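Local coordinates for protein histidine acid phosphatase (Bifidobacterium longum subsp. infantis, PDB 6RXD) that dephosphorylates inositol polyphosphates as a histidine acid phytase and probably also hydrolyses 2,3-bisphosphoglycerate, at residues 132-143 and 390-399; 367-378 and 402-410. All coordinates share one frame; numbering follows the deposited sequence.

How the interactions relate
Both contacts are buried and belong to the same histidine phosphatase fold, but they build different layers of it. Interaction 1 lies within the mixed sheet, where strand 132-137 pairs with strand 391-398 through backbone hydrogen bonds, with side chains on two faces, ending in a polar cluster around His399. Interaction 2 packs the start of helix 372-386, with the residues just before it, against helix 400-410 through apolar side chains, with no hydrogen bond between its segments. The segments alternate along the chain, and the two contacts touch at Arg396: its NH2 forms a salt bridge with Asp377 OD2 (3.0 Å), while its aliphatic part packs on Leu374.

Interaction 1. Residues 132-143 and 390-399; sequences TIAYQSSGEARA and STVATFRFAH
Ala134 and Gln136 exchange backbone hydrogen bonds with Ala393, Phe395 and Phe397 in the mixed sheet of the histidine phosphatase fold, strand 132-137 running parallel to strand 391-398. Ala134 N donates to Ala393 O, Phe395 N to Ala134 O, Gln136 N to Phe395 O, and Phe397 N to Gln136 O. A beta bulge shifts the register between Thr132 and Ile133; there Thr132 O takes Val392 N (2.8 Å), and Ala393 N is buried without a partner.

Apolar contacts occupy the face of Ile133, Tyr135, Phe395 and Phe397, with Phe150 and Phe154 of helix 141-157 packed on it. The Tyr135 and Phe395 side chains point the same way, their planes at 45°, with Tyr135 CE1 3.7 Å from Phe395 CD2. Phe397 CE2 meets the tyrosine ring's edge.

On the other face Gln136, extended beyond CG (chi2 -178°), runs beside Arg396 with amide and guanidinium planes 86° apart. One water donates to Gln136 OE1 (2.6 Å) and accepts from Arg396 NE (2.8 Å). Thr394 CG2 lies over the guanidinium centre; NH1 forms a salt bridge with Glu40, NH2 one with Asp377.

Glu140 N-caps helix 141-157, its OE1 accepting from Ala143 N (2.9 Å) and lying 3.4 Å from His399 CE1. With an alanine here the carboxylate goes, and Ala143 N would probably be left without its capping acceptor and His399 CE1 without its polar neighbour. His399 begins a His-Ala-Glu sequence, consistent with the family's active-site motif. Ser138 OG accepts from Glu140 N in an ST turn and hydrogen-bonds His399 NE2 at 2.7 Å, near the imidazole plane.

Interaction 2. Residues 367-378 and 402-410; sequences TYSIAQPLLDDF and TMMPFAALL
Phe406 presents one face to Leu374, whose CD2 stands over the ring centre in a CH-pi contact 3.7 Å from the centroid. Leu410 CD1, from the same helix as Phe406, lies on the opposite face toward the rim. At the ring's edge are Leu375 CA, in its plane, and Ala371 CB. The far end, CZ, points at the middle of the Phe378 face, giving an edge-to-face pair with centroids 5.1 Å apart and planes at 50°. With CG anti to the backbone N (chi1 -171°), the Phe406 ring reaches from its own helix into this slot between Leu374 and Leu410. Trp448 of strand 445-453 also meets the Phe378 ring, edge-to-face. The Tyr368 side chain lies against helix 400-410, its CB 3.7 Å from Ala408 CB and its ring CD1 beside Leu409 N.

The contact joins helix 372-386 and the residues leading into it to helix 400-410, across a helix-strand-helix unit of the histidine phosphatase fold. The axes of segments 372-378 and 402-410 approach to 9.8 Å, crossing at -69°, and Leu374 and Phe406 both also rest on Met42 of strand 34-44.

Helix 400-410 is kinked at Pro405, whose N makes no bond to the preceding turn. The proline ring turns its CB toward Tyr368 CA (3.7 Å) and also meets Ile370 CG1. Ala371, being small, allows close approach, its CB lying 3.6 Å from Phe406 N. Leu409 fits between Tyr368 and Leu375, its CD2 3.9 Å from Leu375 CD2. The same methyl also touches Gln372 OE1 (3.5 Å), while the amide's NE2 donates to Asp376 OD1 from above the carboxylate plane.

Interaction 1. Residues 132-143 and 390-399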
loop_
_atom_site.group_PDB
_atom_site.type_symbol
_atom_site.label_atom_id
_atom_site.label_comp_id
_atom_site.label_asym_id
_atom_site.label_seq_id
_atom_site.Cartn_x
_atom_site.Cartn_y
_atom_site.Cartn_z
ATOM N N THR A 132 -12.581 -5.802 -24.376
ATOM C CA THR A 132 -12.475 -6.648 -23.189
ATOM C C THR A 132 -11.683 -6.009 -22.051
ATOM O O THR A 132 -10.840 -5.122 -22.262
ATOM C CB THR A 132 -11.891 -8.040 -23.513
ATOM O OG1 THR A 132 -10.557 -7.895 -24.011
ATOM C CG2 THR A 132 -12.752 -8.748 -24.563
ATOM N N ILE A 133 -11.961 -6.480 -20.842
ATOM C CA ILE A 133 -11.315 -5.962 -19.637
ATOM C C ILE A 133 -10.443 -7.056 -19.023
ATOM O O ILE A 133 -10.898 -8.190 -18.848
ATOM C CB ILE A 133 -12.378 -5.543 -18.608
ATOM C CG1 ILE A 133 -13.226 -4.387 -19.150
ATOM C CG2 ILE A 133 -11.740 -5.159 -17.273
ATOM C CD1 ILE A 133 -14.395 -4.009 -18.250
ATOM N N ALA A 134 -9.194 -6.734 -18.698
ATOM C CA ALA A 134 -8.311 -7.716 -18.057
ATOM C C ALA A 134 -8.116 -7.369 -16.596
ATOM O O ALA A 134 -7.685 -6.263 -16.280
ATOM C CB ALA A 134 -6.962 -7.777 -18.770
ATOM N N TYR A 135 -8.446 -8.306 -15.710
ATOM C CA TYR A 135 -8.194 -8.143 -14.281
ATOM C C TYR A 135 -6.963 -8.951 -13.915
ATOM O O TYR A 135 -6.829 -10.102 -14.330
ATOM C CB TYR A 135 -9.391 -8.654 -13.471
ATOM C CG TYR A 135 -10.582 -7.724 -13.457
ATOM C CD1 TYR A 135 -10.593 -6.603 -12.637
ATOM C CD2 TYR A 135 -11.702 -7.974 -14.244
ATOM C CE1 TYR A 135 -11.676 -5.750 -12.608
ATOM C CE2 TYR A 135 -12.799 -7.114 -14.223
ATOM C CZ TYR A 135 -12.771 -6.010 -13.398
ATOM O OH TYR A 135 -13.839 -5.146 -13.353
ATOM N N GLN A 136 -6.055 -8.355 -13.150
ATOM C CA GLN A 136 -4.840 -9.058 -12.754
ATOM C C GLN A 136 -4.552 -8.853 -11.287
ATOM O O GLN A 136 -4.860 -7.801 -10.735
ATOM C CB GLN A 136 -3.636 -8.559 -13.555
ATOM C CG GLN A 136 -3.768 -8.772 -15.053
ATOM C CD GLN A 136 -2.542 -8.305 -15.822
ATOM O OE1 GLN A 136 -1.585 -7.782 -15.244
ATOM N NE2 GLN A 136 -2.573 -8.488 -17.134
ATOM N N SER A 137 -3.960 -9.867 -10.661
ATOM C CA SER A 137 -3.423 -9.698 -9.314
ATOM C C SER A 137 -2.082 -10.409 -9.168
ATOM O O SER A 137 -1.661 -11.141 -10.053
ATOM C CB SER A 137 -4.420 -10.177 -8.259
ATOM O OG SER A 137 -4.128 -11.489 -7.849
ATOM N N SER A 138 -1.400 -10.161 -8.051
ATOM C CA SER A 138 -0.140 -10.822 -7.765
ATOM C C SER A 138 -0.370 -12.306 -7.514
ATOM O O SER A 138 0.559 -13.110 -7.617
ATOM C CB SER A 138 0.477 -10.205 -6.517
ATOM O OG SER A 138 -0.389 -10.391 -5.414
ATOM N N GLY A 139 -1.601 -12.665 -7.154
ATOM C CA GLY A 139 -1.907 -14.041 -6.785
ATOM C C GLY A 139 -2.066 -14.158 -5.282
ATOM O O GLY A 139 -2.438 -15.214 -4.754
ATOM N N GLU A 140 -1.773 -13.071 -4.581
ATOM C CA GLU A 140 -1.939 -13.057 -3.130
ATOM C C GLU A 140 -3.418 -12.805 -2.827
ATOM O O GLU A 140 -4.047 -11.967 -3.463
ATOM C CB GLU A 140 -1.039 -11.981 -2.510
ATOM C CG GLU A 140 -0.916 -12.037 -0.990
ATOM C CD GLU A 140 -2.043 -11.318 -0.298
ATOM O OE1 GLU A 140 -2.540 -10.321 -0.861
ATOM O OE2 GLU A 140 -2.432 -11.741 0.809
ATOM N N ALA A 141 -3.969 -13.530 -1.859
ATOM C CA ALA A 141 -5.414 -13.538 -1.649
ATOM C C ALA A 141 -6.037 -12.179 -1.334
ATOM O O ALA A 141 -7.110 -11.865 -1.842
ATOM C CB ALA A 141 -5.796 -14.571 -0.587
ATOM N N ARG A 142 -5.387 -11.374 -0.495
ATOM C CA ARG A 142 -5.944 -10.061 -0.161
ATOM C C ARG A 142 -5.914 -9.099 -1.350
ATOM O O ARG A 142 -6.798 -8.254 -1.488
ATOM C CB ARG A 142 -5.237 -9.449 1.049
ATOM C CG ARG A 142 -5.911 -9.749 2.395
ATOM C CD ARG A 142 -5.754 -11.194 2.840
ATOM N NE ARG A 142 -6.822 -12.062 2.349
ATOM C CZ ARG A 142 -6.855 -13.378 2.534
ATOM N NH1 ARG A 142 -7.860 -14.098 2.054
ATOM N NH2 ARG A 142 -5.877 -13.977 3.198
ATOM N N ALA A 143 -4.911 -9.231 -2.212
ATOM C CA ALA A 143 -4.870 -8.409 -3.423
ATOM C C ALA A 143 -5.993 -8.826 -4.376
ATOM O O ALA A 143 -6.675 -7.987 -4.965
ATOM C CB ALA A 143 -3.501 -8.499 -4.112
ATOM N N SER A 390 -7.954 -5.865 -28.499
ATOM C CA SER A 390 -9.318 -5.674 -28.020
ATOM C C SER A 390 -9.404 -5.411 -26.519
ATOM O O SER A 390 -10.491 -5.248 -25.981
ATOM C CB SER A 390 -10.172 -6.894 -28.374
ATOM O OG SER A 390 -10.254 -7.071 -29.778
ATOM N N THR A 391 -8.262 -5.389 -25.841
ATOM C CA THR A 391 -8.284 -5.150 -24.396
ATOM C C THR A 391 -8.310 -3.651 -24.120
ATOM O O THR A 391 -7.323 -2.952 -24.358
ATOM C CB THR A 391 -7.093 -5.820 -23.697
ATOM O OG1 THR A 391 -7.129 -7.230 -23.962
ATOM C CG2 THR A 391 -7.145 -5.585 -22.177
ATOM N N VAL A 392 -9.447 -3.155 -23.634
ATOM C CA VAL A 392 -9.626 -1.716 -23.450
ATOM C C VAL A 392 -9.219 -1.254 -22.051
ATOM O O VAL A 392 -9.126 -0.055 -21.791
ATOM C CB VAL A 392 -11.077 -1.275 -23.720
ATOM C CG1 VAL A 392 -11.439 -1.503 -25.178
ATOM C CG2 VAL A 392 -12.054 -2.007 -22.800
ATOM N N ALA A 393 -8.990 -2.204 -21.153
ATOM C CA ALA A 393 -8.561 -1.853 -19.795
ATOM C C ALA A 393 -7.811 -2.984 -19.126
ATOM O O ALA A 393 -8.134 -4.161 -19.317
ATOM C CB ALA A 393 -9.775 -1.440 -18.936
ATOM N N THR A 394 -6.806 -2.625 -18.328
ATOM C CA THR A 394 -6.111 -3.603 -17.512
ATOM C C THR A 394 -6.129 -3.066 -16.096
ATOM O O THR A 394 -5.563 -2.002 -15.835
ATOM C CB THR A 394 -4.662 -3.802 -17.989
ATOM O OG1 THR A 394 -4.664 -4.140 -19.385
ATOM C CG2 THR A 394 -3.994 -4.924 -17.208
ATOM N N PHE A 395 -6.818 -3.775 -15.198
ATOM C CA PHE A 395 -6.924 -3.372 -13.795
ATOM C C PHE A 395 -6.110 -4.343 -12.940
ATOM O O PHE A 395 -6.407 -5.543 -12.894
ATOM C CB PHE A 395 -8.389 -3.381 -13.334
ATOM C CG PHE A 395 -9.280 -2.405 -14.072
ATOM C CD1 PHE A 395 -8.920 -1.072 -14.206
ATOM C CD2 PHE A 395 -10.480 -2.831 -14.621
ATOM C CE1 PHE A 395 -9.755 -0.172 -14.879
ATOM C CE2 PHE A 395 -11.317 -1.947 -15.296
ATOM C CZ PHE A 395 -10.956 -0.611 -15.422
ATOM N N ARG A 396 -5.077 -3.826 -12.274
ATOM C CA ARG A 396 -4.113 -4.662 -11.551
ATOM C C ARG A 396 -4.174 -4.387 -10.058
ATOM O O ARG A 396 -4.376 -3.239 -9.646
ATOM C CB ARG A 396 -2.681 -4.354 -12.012
ATOM C CG ARG A 396 -2.412 -4.473 -13.508
ATOM C CD ARG A 396 -1.076 -3.829 -13.806
ATOM N NE ARG A 396 -0.715 -3.838 -15.229
ATOM C CZ ARG A 396 -1.047 -2.885 -16.092
ATOM N NH1 ARG A 396 -1.765 -1.842 -15.692
ATOM N NH2 ARG A 396 -0.658 -2.974 -17.361
ATOM N N PHE A 397 -3.965 -5.439 -9.263
ATOM C CA PHE A 397 -4.085 -5.362 -7.805
ATOM C C PHE A 397 -2.890 -6.006 -7.137
ATOM O O PHE A 397 -2.530 -7.137 -7.452
ATOM C CB PHE A 397 -5.400 -6.013 -7.356
ATOM C CG PHE A 397 -6.591 -5.337 -7.945
ATOM C CD1 PHE A 397 -7.210 -4.297 -7.272
ATOM C CD2 PHE A 397 -7.016 -5.658 -9.236
ATOM C CE1 PHE A 397 -8.272 -3.620 -7.838
ATOM C CE2 PHE A 397 -8.076 -4.985 -9.815
ATOM C CZ PHE A 397 -8.705 -3.964 -9.124
ATOM N N ALA A 398 -2.254 -5.267 -6.231
ATOM C CA ALA A 398 -0.962 -5.680 -5.706
ATOM C C ALA A 398 -0.716 -5.124 -4.306
ATOM O O ALA A 398 -1.609 -5.145 -3.466
ATOM C CB ALA A 398 0.162 -5.271 -6.682
ATOM N N HIS A 399 0.485 -4.605 -4.066
ATOM C CA HIS A 399 0.972 -4.395 -2.699
ATOM C C HIS A 399 1.728 -3.097 -2.487
ATOM O O HIS A 399 2.125 -2.430 -3.443
ATOM C CB HIS A 399 1.890 -5.567 -2.335
ATOM C CG HIS A 399 1.273 -6.893 -2.616
ATOM N ND1 HIS A 399 0.554 -7.589 -1.671
ATOM C CD2 HIS A 399 1.208 -7.619 -3.759
ATOM C CE1 HIS A 399 0.080 -8.699 -2.217
ATOM N NE2 HIS A 399 0.463 -8.739 -3.480
HETATM O O HOH W 1 0.581 -6.310 -15.499
#

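Interaction 2. Residues 367-378 and 402-410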
loop_
_atom_site.group_PDB
_atom_site.type_symbol
_atom_site.label_atom_id
_atom_site.label_comp_id
_atom_site.label_asym_id
_atom_site.label_seq_id
_atom_site.Cartn_x
_atom_site.Cartn_y
_atom_site.Cartn_z
ATOM N N THR A 367 16.929 -0.055 -5.121
ATOM C CA THR A 367 15.691 -0.211 -4.356
ATOM C C THR A 367 14.420 -0.068 -5.190
ATOM O O THR A 367 13.398 -0.652 -4.851
ATOM C CB THR A 367 15.609 0.751 -3.158
ATOM O OG1 THR A 367 15.734 2.100 -3.620
ATOM C CG2 THR A 367 16.699 0.453 -2.143
ATOM N N TYR A 368 14.464 0.714 -6.269
ATOM C CA TYR A 368 13.235 0.935 -7.029
ATOM C C TYR A 368 13.268 0.584 -8.504
ATOM O O TYR A 368 12.220 0.564 -9.154
ATOM C CB TYR A 368 12.733 2.360 -6.848
ATOM C CG TYR A 368 13.686 3.438 -7.279
ATOM C CD1 TYR A 368 13.692 3.906 -8.582
ATOM C CD2 TYR A 368 14.559 4.014 -6.365
ATOM C CE1 TYR A 368 14.559 4.907 -8.964
ATOM C CE2 TYR A 368 15.416 5.007 -6.734
ATOM C CZ TYR A 368 15.415 5.454 -8.027
ATOM O OH TYR A 368 16.276 6.462 -8.376
ATOM N N SER A 369 14.453 0.300 -9.036
ATOM C CA SER A 369 14.557 -0.136 -10.428
ATOM C C SER A 369 13.763 -1.420 -10.642
ATOM O O SER A 369 13.400 -1.761 -11.777
ATOM C CB SER A 369 16.020 -0.344 -10.832
ATOM O OG SER A 369 16.611 -1.387 -10.068
ATOM N N ILE A 370 13.473 -2.123 -9.547
ATOM C CA ILE A 370 12.731 -3.377 -9.613
ATOM C C ILE A 370 11.328 -3.198 -10.190
ATOM O O ILE A 370 10.718 -4.163 -10.646
ATOM C CB ILE A 370 12.631 -4.054 -8.227
ATOM C CG1 ILE A 370 11.952 -3.143 -7.206
ATOM C CG2 ILE A 370 14.018 -4.448 -7.735
ATOM C CD1 ILE A 370 11.482 -3.904 -5.949
ATOM N N ALA A 371 10.813 -1.968 -10.170
ATOM C CA ALA A 371 9.452 -1.732 -10.658
ATOM C C ALA A 371 9.408 -1.609 -12.183
ATOM O O ALA A 371 8.339 -1.440 -12.763
ATOM C CB ALA A 371 8.835 -0.493 -9.997
ATOM N N GLN A 372 10.566 -1.688 -12.829
ATOM C CA GLN A 372 10.615 -1.560 -14.286
ATOM C C GLN A 372 9.674 -2.502 -15.064
ATOM O O GLN A 372 9.053 -2.063 -16.027
ATOM C CB GLN A 372 12.052 -1.676 -14.803
ATOM C CG GLN A 372 12.225 -1.224 -16.258
ATOM C CD GLN A 372 11.938 0.254 -16.441
ATOM O OE1 GLN A 372 12.421 1.093 -15.679
ATOM N NE2 GLN A 372 11.125 0.580 -17.440
ATOM N N PRO A 373 9.541 -3.778 -14.640
ATOM C CA PRO A 373 8.610 -4.644 -15.379
ATOM C C PRO A 373 7.180 -4.113 -15.373
ATOM O O PRO A 373 6.444 -4.356 -16.338
ATOM C CB PRO A 373 8.656 -5.964 -14.601
ATOM C CG PRO A 373 9.979 -5.961 -13.916
ATOM C CD PRO A 373 10.354 -4.537 -13.668
ATOM N N LEU A 374 6.775 -3.436 -14.300
ATOM C CA LEU A 374 5.419 -2.896 -14.227
ATOM C C LEU A 374 5.284 -1.666 -15.118
ATOM O O LEU A 374 4.301 -1.519 -15.859
ATOM C CB LEU A 374 5.045 -2.547 -12.786
ATOM C CG LEU A 374 3.648 -1.940 -12.619
ATOM C CD1 LEU A 374 2.567 -2.873 -13.163
ATOM C CD2 LEU A 374 3.408 -1.636 -11.143
ATOM N N LEU A 375 6.273 -0.782 -15.059
ATOM C CA LEU A 375 6.295 0.380 -15.946
ATOM C C LEU A 375 6.354 -0.076 -17.407
ATOM O O LEU A 375 5.648 0.468 -18.256
ATOM C CB LEU A 375 7.470 1.303 -15.611
ATOM C CG LEU A 375 7.621 2.539 -16.507
ATOM C CD1 LEU A 375 6.308 3.319 -16.595
ATOM C CD2 LEU A 375 8.735 3.420 -15.955
ATOM N N ASP A 376 7.169 -1.090 -17.696
ATOM C CA ASP A 376 7.183 -1.681 -19.036
ATOM C C ASP A 376 5.783 -2.131 -19.440
ATOM O O ASP A 376 5.349 -1.885 -20.563
ATOM C CB ASP A 376 8.125 -2.895 -19.112
ATOM C CG ASP A 376 9.597 -2.513 -19.107
ATOM O OD1 ASP A 376 9.924 -1.318 -19.278
ATOM O OD2 ASP A 376 10.432 -3.434 -18.948
ATOM N N ASP A 377 5.069 -2.793 -18.537
ATOM C CA ASP A 377 3.749 -3.308 -18.887
ATOM C C ASP A 377 2.709 -2.197 -19.019
ATOM O O ASP A 377 1.768 -2.314 -19.813
ATOM C CB ASP A 377 3.256 -4.340 -17.869
ATOM C CG ASP A 377 2.212 -5.264 -18.456
ATOM O OD1 ASP A 377 2.526 -5.931 -19.464
ATOM O OD2 ASP A 377 1.072 -5.304 -17.941
ATOM N N PHE A 378 2.873 -1.132 -18.240
ATOM C CA PHE A 378 1.981 0.028 -18.356
ATOM C C PHE A 378 2.044 0.574 -19.778
ATOM O O PHE A 378 1.028 0.966 -20.352
ATOM C CB PHE A 378 2.331 1.123 -17.335
ATOM C CG PHE A 378 1.391 1.185 -16.155
ATOM C CD1 PHE A 378 0.579 2.304 -15.955
ATOM C CD2 PHE A 378 1.307 0.131 -15.257
ATOM C CE1 PHE A 378 -0.293 2.377 -14.872
ATOM C CE2 PHE A 378 0.434 0.190 -14.161
ATOM C CZ PHE A 378 -0.365 1.315 -13.975
ATOM N N THR A 402 4.797 -3.100 -4.194
ATOM C CA THR A 402 4.687 -2.793 -5.619
ATOM C C THR A 402 4.632 -1.287 -5.818
ATOM O O THR A 402 5.317 -0.734 -6.678
ATOM C CB THR A 402 3.421 -3.449 -6.201
ATOM O OG1 THR A 402 3.327 -4.788 -5.703
ATOM C CG2 THR A 402 3.459 -3.495 -7.719
ATOM N N MET A 403 3.798 -0.621 -5.025
ATOM C CA MET A 403 3.578 0.815 -5.184
ATOM C C MET A 403 4.789 1.681 -4.820
ATOM O O MET A 403 5.099 2.631 -5.535
ATOM C CB MET A 403 2.347 1.264 -4.378
ATOM C CG MET A 403 2.038 2.758 -4.524
ATOM S SD MET A 403 1.649 3.256 -6.230
ATOM C CE MET A 403 0.012 2.559 -6.421
ATOM N N MET A 404 5.476 1.360 -3.726
ATOM C CA MET A 404 6.582 2.214 -3.292
ATOM C C MET A 404 7.683 2.321 -4.350
ATOM O O MET A 404 8.111 3.418 -4.685
ATOM C CB MET A 404 7.135 1.761 -1.937
ATOM C CG MET A 404 6.159 2.018 -0.814
ATOM S SD MET A 404 6.831 1.596 0.799
ATOM C CE MET A 404 6.572 -0.153 0.810
ATOM N N PRO A 405 8.153 1.190 -4.889
ATOM C CA PRO A 405 9.184 1.392 -5.918
ATOM C C PRO A 405 8.618 1.956 -7.220
ATOM O O PRO A 405 9.318 2.698 -7.910
ATOM C CB PRO A 405 9.772 -0.010 -6.117
ATOM C CG PRO A 405 8.704 -0.956 -5.635
ATOM C CD PRO A 405 8.010 -0.223 -4.499
ATOM N N PHE A 406 7.370 1.632 -7.540
ATOM C CA PHE A 406 6.740 2.146 -8.758
ATOM C C PHE A 406 6.676 3.670 -8.698
ATOM O O PHE A 406 7.052 4.353 -9.652
ATOM C CB PHE A 406 5.342 1.530 -8.909
ATOM C CG PHE A 406 4.669 1.811 -10.235
ATOM C CD1 PHE A 406 5.305 1.540 -11.444
ATOM C CD2 PHE A 406 3.374 2.300 -10.257
ATOM C CE1 PHE A 406 4.650 1.779 -12.662
ATOM C CE2 PHE A 406 2.714 2.530 -11.453
ATOM C CZ PHE A 406 3.359 2.267 -12.662
ATOM N N ALA A 407 6.238 4.201 -7.555
ATOM C CA ALA A 407 6.202 5.657 -7.337
ATOM C C ALA A 407 7.580 6.301 -7.455
ATOM O O ALA A 407 7.723 7.382 -8.021
ATOM C CB ALA A 407 5.587 5.975 -5.967
ATOM N N ALA A 408 8.596 5.641 -6.903
ATOM C CA ALA A 408 9.951 6.166 -6.958
ATOM C C ALA A 408 10.487 6.137 -8.388
ATOM O O ALA A 408 11.153 7.087 -8.830
ATOM C CB ALA A 408 10.871 5.387 -6.007
ATOM N N LEU A 409 10.192 5.063 -9.120
ATOM C CA LEU A 409 10.669 4.943 -10.506
ATOM C C LEU A 409 9.992 5.980 -11.407
ATOM O O LEU A 409 10.636 6.561 -12.286
ATOM C CB LEU A 409 10.410 3.530 -11.028
ATOM C CG LEU A 409 11.000 3.232 -12.405
ATOM C CD1 LEU A 409 12.505 3.241 -12.351
ATOM C CD2 LEU A 409 10.496 1.851 -12.825
ATOM N N LEU A 410 8.699 6.210 -11.187
ATOM C CA LEU A 410 7.949 7.210 -11.951
ATOM C C LEU A 410 8.253 8.631 -11.509
ATOM O O LEU A 410 7.957 9.583 -12.235
ATOM C CB LEU A 410 6.438 6.991 -11.799
ATOM C CG LEU A 410 5.795 5.934 -12.685
ATOM C CD1 LEU A 410 4.338 5.742 -12.287
ATOM C CD2 LEU A 410 5.897 6.384 -14.137
#